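Local coordinates for protein putative polyketide synthase (PDB 5HU7) that probably dehydrates beta-hydroxyacyl intermediates bound to an acyl carrier protein, as the dehydratase domain of a trans-AT polyketide synthase, at residues 19-23 and 24-28; 102-105 and 106-110; 146-149 and 150-153; 215-218 and 219-223. One frame throughout, in Å; residues are numbered along the deposited sequence.

Contact 1. Residues 19-23 and 24-28; sequences NTSDL and YELRY
The hydroxyl of S21 is held from both segments: its OG accepts the backbone N of R27 at 2.9 Å and gives its proton to N19 OD1 at 2.7 Å. N19 OD1 also takes the backbone N of S21, nearly in line with its C=O bond (3.0 Å), which makes an Asx turn and fixes the amide. N19 ND2, bonded to S21 O of the second subunit, lies 3.6 Å from Y28 CE2, with amide and ring planes 50° apart. Between the backbones, T20 N reaches R27 O (2.9 Å) and, closer to the turn, D22 N meets E25 O at 2.8 Å. T20 OG1, set between its own N and carbonyl carbon (chi1 63°), receives only a weak bond from R27 NE and has S29 as its firmer partner. At the far end L23 CB sits over the face of the Y24 ring, 4.1 Å from its centroid. The extended chains of E25 and R27 converge on Y114 OH, to which both are hydrogen-bonded. The S21 hydroxyl and N19 amide thus reinforce the backbone pairing, the E25 and R27 charges add little to each other, and the N19 side-chain amide also bonds across the dimer interface.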
loop_
_atom_site.group_PDB
_atom_site.type_symbol
_atom_site.label_atom_id
_atom_site.label_comp_id
_atom_site.label_asym_id
_atom_site.label_seq_id
_atom_site.Cartn_x
_atom_site.Cartn_y
_atom_site.Cartn_z
ATOM N N ASN A 19 1.632 -0.953 2.011
ATOM C CA ASN A 19 0.782 -2.008 1.513
ATOM C C ASN A 19 1.628 -2.662 0.440
ATOM O O ASN A 19 1.974 -1.998 -0.524
ATOM C CB ASN A 19 -0.494 -1.440 0.931
ATOM C CG ASN A 19 -1.440 -2.498 0.447
ATOM O OD1 ASN A 19 -1.028 -3.572 0.033
ATOM N ND2 ASN A 19 -2.717 -2.230 0.492
ATOM N N THR A 20 1.991 -3.938 0.616
ATOM C CA THR A 20 2.816 -4.652 -0.356
ATOM C C THR A 20 2.058 -5.849 -0.932
ATOM O O THR A 20 2.671 -6.853 -1.302
ATOM C CB THR A 20 4.134 -5.092 0.282
ATOM O OG1 THR A 20 3.843 -6.017 1.337
ATOM C CG2 THR A 20 4.947 -3.943 0.753
ATOM N N SER A 21 0.738 -5.726 -1.050
ATOM C CA SER A 21 -0.087 -6.789 -1.599
ATOM C C SER A 21 0.303 -7.094 -3.023
ATOM O O SER A 21 0.694 -6.193 -3.748
ATOM C CB SER A 21 -1.549 -6.380 -1.583
ATOM O OG SER A 21 -1.916 -6.086 -0.248
ATOM N N ASP A 22 0.186 -8.347 -3.424
ATOM C CA ASP A 22 0.551 -8.776 -4.774
ATOM C C ASP A 22 -0.416 -9.836 -5.239
ATOM O O ASP A 22 -1.450 -10.027 -4.583
ATOM C CB ASP A 22 2.037 -9.235 -4.802
ATOM C CG ASP A 22 2.411 -10.509 -4.063
ATOM O OD1 ASP A 22 1.528 -11.111 -3.414
ATOM O OD2 ASP A 22 3.595 -10.883 -4.103
ATOM N N LEU A 23 -0.125 -10.501 -6.380
ATOM C CA LEU A 23 -0.977 -11.569 -6.921
ATOM C C LEU A 23 -1.230 -12.689 -5.942
ATOM O O LEU A 23 -2.321 -13.246 -5.928
ATOM C CB LEU A 23 -0.336 -12.195 -8.165
ATOM C CG LEU A 23 -0.534 -11.437 -9.445
ATOM C CD1 LEU A 23 0.438 -11.917 -10.501
ATOM C CD2 LEU A 23 -1.973 -11.560 -9.933
ATOM N N TYR A 24 -0.221 -13.034 -5.163
ATOM C CA TYR A 24 -0.271 -14.157 -4.246
ATOM C C TYR A 24 -0.732 -13.838 -2.849
ATOM O O TYR A 24 -0.993 -14.787 -2.123
ATOM C CB TYR A 24 1.110 -14.824 -4.198
ATOM C CG TYR A 24 1.628 -15.102 -5.595
ATOM C CD1 TYR A 24 0.971 -15.997 -6.435
ATOM C CD2 TYR A 24 2.653 -14.340 -6.143
ATOM C CE1 TYR A 24 1.388 -16.201 -7.750
ATOM C CE2 TYR A 24 3.080 -14.534 -7.455
ATOM C CZ TYR A 24 2.452 -15.473 -8.255
ATOM O OH TYR A 24 2.853 -15.685 -9.560
ATOM N N GLU A 25 -0.845 -12.546 -2.441
ATOM C CA GLU A 25 -1.216 -12.219 -1.055
ATOM C C GLU A 25 -1.625 -10.768 -0.813
ATOM O O GLU A 25 -1.009 -9.883 -1.390
ATOM C CB GLU A 25 0.026 -12.510 -0.202
ATOM C CG GLU A 25 -0.168 -12.615 1.307
ATOM C CD GLU A 25 1.135 -12.928 2.029
ATOM O OE1 GLU A 25 2.198 -12.959 1.372
ATOM O OE2 GLU A 25 1.100 -13.148 3.257
ATOM N N LEU A 26 -2.591 -10.526 0.112
ATOM C CA LEU A 26 -2.998 -9.194 0.611
ATOM C C LEU A 26 -2.133 -8.984 1.861
ATOM O O LEU A 26 -2.283 -9.743 2.825
ATOM C CB LEU A 26 -4.498 -9.144 1.018
ATOM C CG LEU A 26 -5.016 -7.895 1.761
ATOM C CD1 LEU A 26 -4.991 -6.670 0.912
ATOM C CD2 LEU A 26 -6.448 -8.071 2.181
ATOM N N ARG A 27 -1.192 -8.009 1.834
ATOM C CA ARG A 27 -0.307 -7.815 2.981
ATOM C C ARG A 27 0.278 -6.435 3.129
ATOM O O ARG A 27 0.270 -5.631 2.221
ATOM C CB ARG A 27 0.836 -8.843 2.984
ATOM C CG ARG A 27 1.879 -8.614 1.920
ATOM C CD ARG A 27 3.089 -9.504 2.105
ATOM N NE ARG A 27 4.140 -9.204 1.131
ATOM C CZ ARG A 27 5.264 -9.911 0.984
ATOM N NH1 ARG A 27 5.499 -10.980 1.748
ATOM N NH2 ARG A 27 6.161 -9.555 0.068
ATOM N N TYR A 28 0.793 -6.179 4.325
ATOM C CA TYR A 28 1.429 -4.925 4.682
ATOM C C TYR A 28 2.829 -5.241 5.199
ATOM O O TYR A 28 3.057 -6.327 5.728
ATOM C CB TYR A 28 0.570 -4.177 5.713
ATOM C CG TYR A 28 -0.860 -3.997 5.259
ATOM C CD1 TYR A 28 -1.799 -5.003 5.434
ATOM C CD2 TYR A 28 -1.240 -2.876 4.524
ATOM C CE1 TYR A 28 -3.088 -4.899 4.904
ATOM C CE2 TYR A 28 -2.545 -2.731 4.050
ATOM C CZ TYR A 28 -3.474 -3.738 4.264
ATOM O OH TYR A 28 -4.750 -3.664 3.763
HETATM O O HOH W 1 4.109 -12.733 -1.458
#

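Contact 2. Residues 102-105 and 106-110; sequences YPED and TGELA
Y102 and A110 exchange two nearly straight backbone bonds, Y102 N to A110 O at 2.9 Å and A110 N to Y102 O at 2.8 Å, as a hydrogen-bonded antiparallel pair. Their CB atoms lie on the same face, 4.5 Å apart. Nearer the turn the register slips by one residue: E104 and D105 both face E108, a classic beta bulge. E108 O takes D105 N at 3.1 Å and, more weakly, E104 N. The bulge brings the E104 and E108 side chains alongside each other, pointing the same way, with E104 CB 3.9 Å from E108 CG. E104 CG is anti to its N (chi1 -172°) and the chain then bends, carrying OE1 to 4.1 Å from A110 CB; the two carboxylates stand 89° apart. A type I turn from D105 to E108 closes the hairpin, and D105 OD1 accepts T106 N at 3.0 Å. Farther out, M131 of the adjoining strand touches E104, E108 and A110, and K112 makes a cation-pi contact with the Y102 ring. Three acidic side chains gather at this surface hairpin end without their charged atoms meeting, so the local field is probably negative, and the backbone bonds carry the pairing.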
loop_
_atom_site.group_PDB
_atom_site.type_symbol
_atom_site.label_atom_id
_atom_site.label_comp_id
_atom_site.label_asym_id
_atom_site.label_seq_id
_atom_site.Cartn_x
_atom_site.Cartn_y
_atom_site.Cartn_z
ATOM N N TYR A 102 -5.941 -13.093 5.375
ATOM C CA TYR A 102 -6.449 -14.232 4.603
ATOM C C TYR A 102 -7.941 -14.490 4.930
ATOM O O TYR A 102 -8.392 -14.259 6.059
ATOM C CB TYR A 102 -5.659 -15.512 4.971
ATOM C CG TYR A 102 -4.167 -15.316 5.083
ATOM C CD1 TYR A 102 -3.586 -14.911 6.280
ATOM C CD2 TYR A 102 -3.329 -15.528 3.986
ATOM C CE1 TYR A 102 -2.228 -14.634 6.366
ATOM C CE2 TYR A 102 -1.963 -15.250 4.059
ATOM C CZ TYR A 102 -1.412 -14.837 5.260
ATOM O OH TYR A 102 -0.069 -14.609 5.376
ATOM N N PRO A 103 -8.657 -15.157 4.012
ATOM C CA PRO A 103 -10.076 -15.506 4.291
ATOM C C PRO A 103 -10.214 -16.587 5.338
ATOM O O PRO A 103 -9.294 -17.392 5.475
ATOM C CB PRO A 103 -10.597 -16.020 2.956
ATOM C CG PRO A 103 -9.409 -16.362 2.150
ATOM C CD PRO A 103 -8.239 -15.589 2.653
ATOM N N GLU A 104 -11.285 -16.538 6.143
ATOM C CA GLU A 104 -11.563 -17.581 7.125
ATOM C C GLU A 104 -12.969 -18.089 6.963
ATOM O O GLU A 104 -13.143 -19.299 6.906
ATOM C CB GLU A 104 -11.366 -17.112 8.574
ATOM C CG GLU A 104 -11.471 -18.231 9.612
ATOM C CD GLU A 104 -10.385 -19.296 9.618
ATOM O OE1 GLU A 104 -9.438 -19.215 8.801
ATOM O OE2 GLU A 104 -10.493 -20.227 10.448
ATOM N N ASP A 105 -13.962 -17.179 6.996
ATOM C CA ASP A 105 -15.380 -17.460 6.867
ATOM C C ASP A 105 -16.043 -16.197 6.277
ATOM O O ASP A 105 -15.357 -15.202 6.019
ATOM C CB ASP A 105 -15.975 -17.819 8.246
ATOM C CG ASP A 105 -17.073 -18.877 8.238
ATOM O OD1 ASP A 105 -17.823 -18.963 7.218
ATOM O OD2 ASP A 105 -17.261 -19.548 9.290
ATOM N N THR A 106 -17.381 -16.215 6.126
ATOM C CA THR A 106 -18.127 -15.102 5.563
ATOM C C THR A 106 -17.965 -13.803 6.331
ATOM O O THR A 106 -17.919 -12.756 5.703
ATOM C CB THR A 106 -19.602 -15.441 5.439
ATOM O OG1 THR A 106 -20.082 -15.853 6.725
ATOM C CG2 THR A 106 -19.871 -16.486 4.398
ATOM N N GLY A 107 -17.908 -13.865 7.650
ATOM C CA GLY A 107 -17.775 -12.669 8.495
ATOM C C GLY A 107 -16.503 -12.726 9.328
ATOM O O GLY A 107 -16.431 -12.114 10.393
ATOM N N GLU A 108 -15.482 -13.440 8.861
ATOM C CA GLU A 108 -14.281 -13.600 9.637
ATOM C C GLU A 108 -13.008 -13.673 8.787
ATOM O O GLU A 108 -12.981 -14.282 7.721
ATOM C CB GLU A 108 -14.455 -14.822 10.546
ATOM C CG GLU A 108 -13.239 -15.170 11.388
ATOM C CD GLU A 108 -13.618 -16.085 12.534
ATOM O OE1 GLU A 108 -14.381 -17.042 12.259
ATOM O OE2 GLU A 108 -13.249 -15.797 13.703
ATOM N N LEU A 109 -11.969 -12.973 9.244
ATOM C CA LEU A 109 -10.688 -12.932 8.569
ATOM C C LEU A 109 -9.658 -13.534 9.466
ATOM O O LEU A 109 -9.794 -13.453 10.670
ATOM C CB LEU A 109 -10.262 -11.495 8.342
ATOM C CG LEU A 109 -11.144 -10.664 7.501
ATOM C CD1 LEU A 109 -10.914 -9.203 7.780
ATOM C CD2 LEU A 109 -10.975 -11.021 6.034
ATOM N N ALA A 110 -8.570 -14.017 8.876
ATOM C CA ALA A 110 -7.420 -14.505 9.618
ATOM C C ALA A 110 -6.257 -13.578 9.353
ATOM O O ALA A 110 -6.152 -12.976 8.286
ATOM C CB ALA A 110 -7.090 -15.913 9.179
#

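Contact 3. Residues 146-149 and 150-153; sequences PALQ and AESS
Hydrogen bonds from side chain and backbone meet at the carbonyl of Q149, where S152 OG donates to Q149 O at 2.7 Å. The OG lies between the backbone N and the carbonyl carbon of its own residue (chi1 47°), a setting that turns it back toward the helix. It approaches at a C=O...OG angle of 145°, tilted 24° from the carbonyl plane, and S152 N adds a weak bond to the same oxygen at 3.4 Å. Replacing S152 by an alanine would probably leave Q149 O with that weak amide bond as its remaining hydrogen bond from S152, and the chain leaving the helix freer to shift. Purely backbone bonds form the second group: A150 N to P146 O at 2.9 Å and E151 N to A147 O at 3.2 Å, both with the i to i+4 spacing of an alpha helix. Carbon-to-oxygen van der Waals contacts make up the rest. E151 CB rests 3.5 Å from L148 O, and the methyl of A150 lies 3.5 Å from P146 O. Outward from these turns, L148 touches L260, Q149 reaches Y183 and E151 meets H188, so the short helix lies against strands 179-185, 188-193 and 258-263. S153 then pairs with R184 through the backbone. The last turn of a short surface helix, with the Q149 carbonyl bonded by a serine three residues on, leads here into edge strand 154-157.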
loop_
_atom_site.group_PDB
_atom_site.type_symbol
_atom_site.label_atom_id
_atom_site.label_comp_id
_atom_site.label_asym_id
_atom_site.label_seq_id
_atom_site.Cartn_x
_atom_site.Cartn_y
_atom_site.Cartn_z
ATOM N N PRO A 146 -16.679 4.688 41.097
ATOM C CA PRO A 146 -16.815 4.970 42.546
ATOM C C PRO A 146 -17.101 3.735 43.405
ATOM O O PRO A 146 -16.495 3.570 44.462
ATOM C CB PRO A 146 -17.983 5.954 42.603
ATOM C CG PRO A 146 -18.013 6.597 41.301
ATOM C CD PRO A 146 -17.597 5.538 40.307
ATOM N N ALA A 147 -17.985 2.855 42.947
ATOM C CA ALA A 147 -18.283 1.612 43.663
ATOM C C ALA A 147 -17.047 0.708 43.749
ATOM O O ALA A 147 -16.772 0.170 44.818
ATOM C CB ALA A 147 -19.411 0.865 42.978
ATOM N N LEU A 148 -16.289 0.557 42.643
ATOM C CA LEU A 148 -15.076 -0.289 42.623
ATOM C C LEU A 148 -14.036 0.244 43.569
ATOM O O LEU A 148 -13.400 -0.523 44.287
ATOM C CB LEU A 148 -14.498 -0.421 41.199
ATOM C CG LEU A 148 -15.339 -1.267 40.235
ATOM C CD1 LEU A 148 -14.920 -1.016 38.779
ATOM C CD2 LEU A 148 -15.213 -2.766 40.536
ATOM N N GLN A 149 -13.897 1.566 43.601
ATOM C CA GLN A 149 -12.959 2.256 44.471
ATOM C C GLN A 149 -13.338 2.134 45.956
ATOM O O GLN A 149 -12.456 1.961 46.786
ATOM C CB GLN A 149 -12.878 3.732 44.087
ATOM C CG GLN A 149 -12.256 3.966 42.714
ATOM C CD GLN A 149 -12.392 5.402 42.273
ATOM O OE1 GLN A 149 -12.928 6.260 42.979
ATOM N NE2 GLN A 149 -11.900 5.698 41.096
ATOM N N ALA A 150 -14.639 2.218 46.297
ATOM C CA ALA A 150 -15.104 2.121 47.698
ATOM C C ALA A 150 -14.945 0.720 48.287
ATOM O O ALA A 150 -14.852 0.563 49.494
ATOM C CB ALA A 150 -16.561 2.546 47.795
ATOM N N GLU A 151 -14.934 -0.285 47.429
ATOM C CA GLU A 151 -14.785 -1.697 47.770
ATOM C C GLU A 151 -13.325 -2.099 48.170
ATOM O O GLU A 151 -13.139 -3.160 48.761
ATOM C CB GLU A 151 -15.228 -2.515 46.511
ATOM C CG GLU A 151 -15.391 -4.015 46.681
ATOM C CD GLU A 151 -15.520 -4.754 45.364
ATOM O OE1 GLU A 151 -16.103 -4.186 44.409
ATOM O OE2 GLU A 151 -14.999 -5.890 45.276
ATOM N N SER A 152 -12.305 -1.276 47.877
ATOM C CA SER A 152 -10.918 -1.671 48.060
ATOM C C SER A 152 -10.468 -1.749 49.525
ATOM O O SER A 152 -10.952 -1.019 50.404
ATOM C CB SER A 152 -9.977 -0.784 47.244
ATOM O OG SER A 152 -10.241 0.601 47.376
ATOM N N SER A 153 -9.549 -2.695 49.773
ATOM C CA SER A 153 -8.948 -2.950 51.075
ATOM C C SER A 153 -7.639 -2.151 51.221
ATOM O O SER A 153 -7.212 -1.877 52.339
ATOM C CB SER A 153 -8.684 -4.438 51.234
ATOM O OG SER A 153 -7.872 -4.941 50.182
#

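Contact 4. Residues 215-218 and 219-223; sequences SLLP and STRYL
L217 lies over one face of the R221 guanidinium, its CG 3.7 Å above the plane and over the centre, while CD1 comes within 3.5 Å of R221 NE. The leucine is turned with CG anti to its own N (chi1 178°), and the arginine runs extended from CG to NE, so the two chains meet one helical turn apart. R221 NH1 has a weak bond to H173 ND1, and L165 packs against the arginine. A methionine in place of R221 would probably leave H173 without this donor and the leucine without the flat group it covers. In the backbone of the same turn, L217 O accepts twice: R221 N comes nearly along its axis at 3.0 Å, and T220 OG1, at the same length, lies in the carbonyl plane on a lone pair. S219 OG gives its proton to S215 O at 2.7 Å, beside the kink at P218, which has no N-H to give to the turn before. T220 N bonds to L216 O at 2.8 Å, and Y222 N to P218 O continues the i to i+4 series. The S219 and T220 hydroxyls are thus spent on backbone carbonyls close to the kink.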
loop_
_atom_site.group_PDB
_atom_site.type_symbol
_atom_site.label_atom_id
_atom_site.label_comp_id
_atom_site.label_asym_id
_atom_site.label_seq_id
_atom_site.Cartn_x
_atom_site.Cartn_y
_atom_site.Cartn_z
ATOM N N SER A 215 2.866 -0.415 32.182
ATOM C CA SER A 215 2.028 -0.071 33.325
ATOM C C SER A 215 1.214 -1.249 33.828
ATOM O O SER A 215 1.015 -1.382 35.031
ATOM C CB SER A 215 1.063 1.040 32.933
ATOM O OG SER A 215 1.762 2.154 32.403
ATOM N N LEU A 216 0.684 -2.046 32.915
ATOM C CA LEU A 216 -0.148 -3.194 33.222
ATOM C C LEU A 216 0.634 -4.346 33.801
ATOM O O LEU A 216 0.199 -4.940 34.776
ATOM C CB LEU A 216 -0.887 -3.651 31.954
ATOM C CG LEU A 216 -2.011 -2.726 31.456
ATOM C CD1 LEU A 216 -2.632 -3.269 30.179
ATOM C CD2 LEU A 216 -3.078 -2.552 32.488
ATOM N N LEU A 217 1.776 -4.665 33.222
ATOM C CA LEU A 217 2.610 -5.772 33.703
ATOM C C LEU A 217 2.911 -5.696 35.222
ATOM O O LEU A 217 2.513 -6.620 35.921
ATOM C CB LEU A 217 3.891 -5.882 32.856
ATOM C CG LEU A 217 4.894 -6.972 33.268
ATOM C CD1 LEU A 217 4.206 -8.361 33.405
ATOM C CD2 LEU A 217 6.026 -7.032 32.263
ATOM N N PRO A 218 3.474 -4.607 35.792
ATOM C CA PRO A 218 3.651 -4.567 37.264
ATOM C C PRO A 218 2.337 -4.717 38.043
ATOM O O PRO A 218 2.313 -5.291 39.131
ATOM C CB PRO A 218 4.317 -3.200 37.524
ATOM C CG PRO A 218 4.172 -2.421 36.279
ATOM C CD PRO A 218 4.030 -3.400 35.148
ATOM N N SER A 219 1.230 -4.234 37.443
ATOM C CA SER A 219 -0.119 -4.312 38.013
ATOM C C SER A 219 -0.656 -5.749 38.011
ATOM O O SER A 219 -1.364 -6.119 38.949
ATOM C CB SER A 219 -1.080 -3.398 37.248
ATOM O OG SER A 219 -0.582 -2.075 37.107
ATOM N N THR A 220 -0.378 -6.536 36.943
ATOM C CA THR A 220 -0.813 -7.938 36.894
ATOM C C THR A 220 0.001 -8.742 37.894
ATOM O O THR A 220 -0.560 -9.587 38.602
ATOM C CB THR A 220 -0.778 -8.563 35.484
ATOM O OG1 THR A 220 0.562 -8.698 34.993
ATOM C CG2 THR A 220 -1.650 -7.827 34.479
ATOM N N ARG A 221 1.305 -8.446 37.996
ATOM C CA ARG A 221 2.192 -9.102 38.965
ATOM C C ARG A 221 1.732 -8.837 40.401
ATOM O O ARG A 221 1.823 -9.724 41.246
ATOM C CB ARG A 221 3.641 -8.636 38.787
ATOM C CG ARG A 221 4.277 -9.166 37.529
ATOM C CD ARG A 221 5.564 -8.425 37.256
ATOM N NE ARG A 221 6.307 -8.987 36.128
ATOM C CZ ARG A 221 7.423 -8.462 35.630
ATOM N NH1 ARG A 221 7.938 -7.354 36.154
ATOM N NH2 ARG A 221 8.032 -9.038 34.601
ATOM N N TYR A 222 1.218 -7.625 40.664
ATOM C CA TYR A 222 0.680 -7.256 41.973
ATOM C C TYR A 222 -0.584 -8.075 42.288
ATOM O O TYR A 222 -0.783 -8.479 43.433
ATOM C CB TYR A 222 0.415 -5.734 42.054
ATOM C CG TYR A 222 -0.246 -5.302 43.339
ATOM C CD1 TYR A 222 0.233 -5.736 44.571
ATOM C CD2 TYR A 222 -1.369 -4.487 43.328
ATOM C CE1 TYR A 222 -0.420 -5.408 45.756
ATOM C CE2 TYR A 222 -2.027 -4.145 44.509
ATOM C CZ TYR A 222 -1.534 -4.590 45.725
ATOM O OH TYR A 222 -2.131 -4.262 46.921
ATOM N N LEU A 223 -1.427 -8.333 41.279
ATOM C CA LEU A 223 -2.622 -9.164 41.474
ATOM C C LEU A 223 -2.199 -10.626 41.744
ATOM O O LEU A 223 -2.648 -11.235 42.724
ATOM C CB LEU A 223 -3.534 -9.097 40.222
ATOM C CG LEU A 223 -4.818 -9.941 40.249
ATOM C CD1 LEU A 223 -5.697 -9.621 41.464
ATOM C CD2 LEU A 223 -5.600 -9.776 38.963
#

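In the fold
Along the chain the contacts come in series, contact 1 first and contact 4 last. Contacts 1 and 2 lie 16 Å apart between centres; contact 1 runs onto strand 26-32, the neighbour of strand 95-105 in contact 2. They touch where E25 OE2 approaches Y102 OH, and both reach the second subunit. Contacts 3 and 4 are 18 Å apart between centres, with nearest atoms about 7 Å apart, and their helices 145-150 and 212-227 both pack against strands 188-193 and 258-263. Contact 1 is about 50 Å from contact 3, centre to centre. The four thus sample both halves of a double hotdog fold: the 19-28 turn at the dimer interface with the 102-110 hairpin beside it in one, and the short surface helix and buried helix 212-227 in the other.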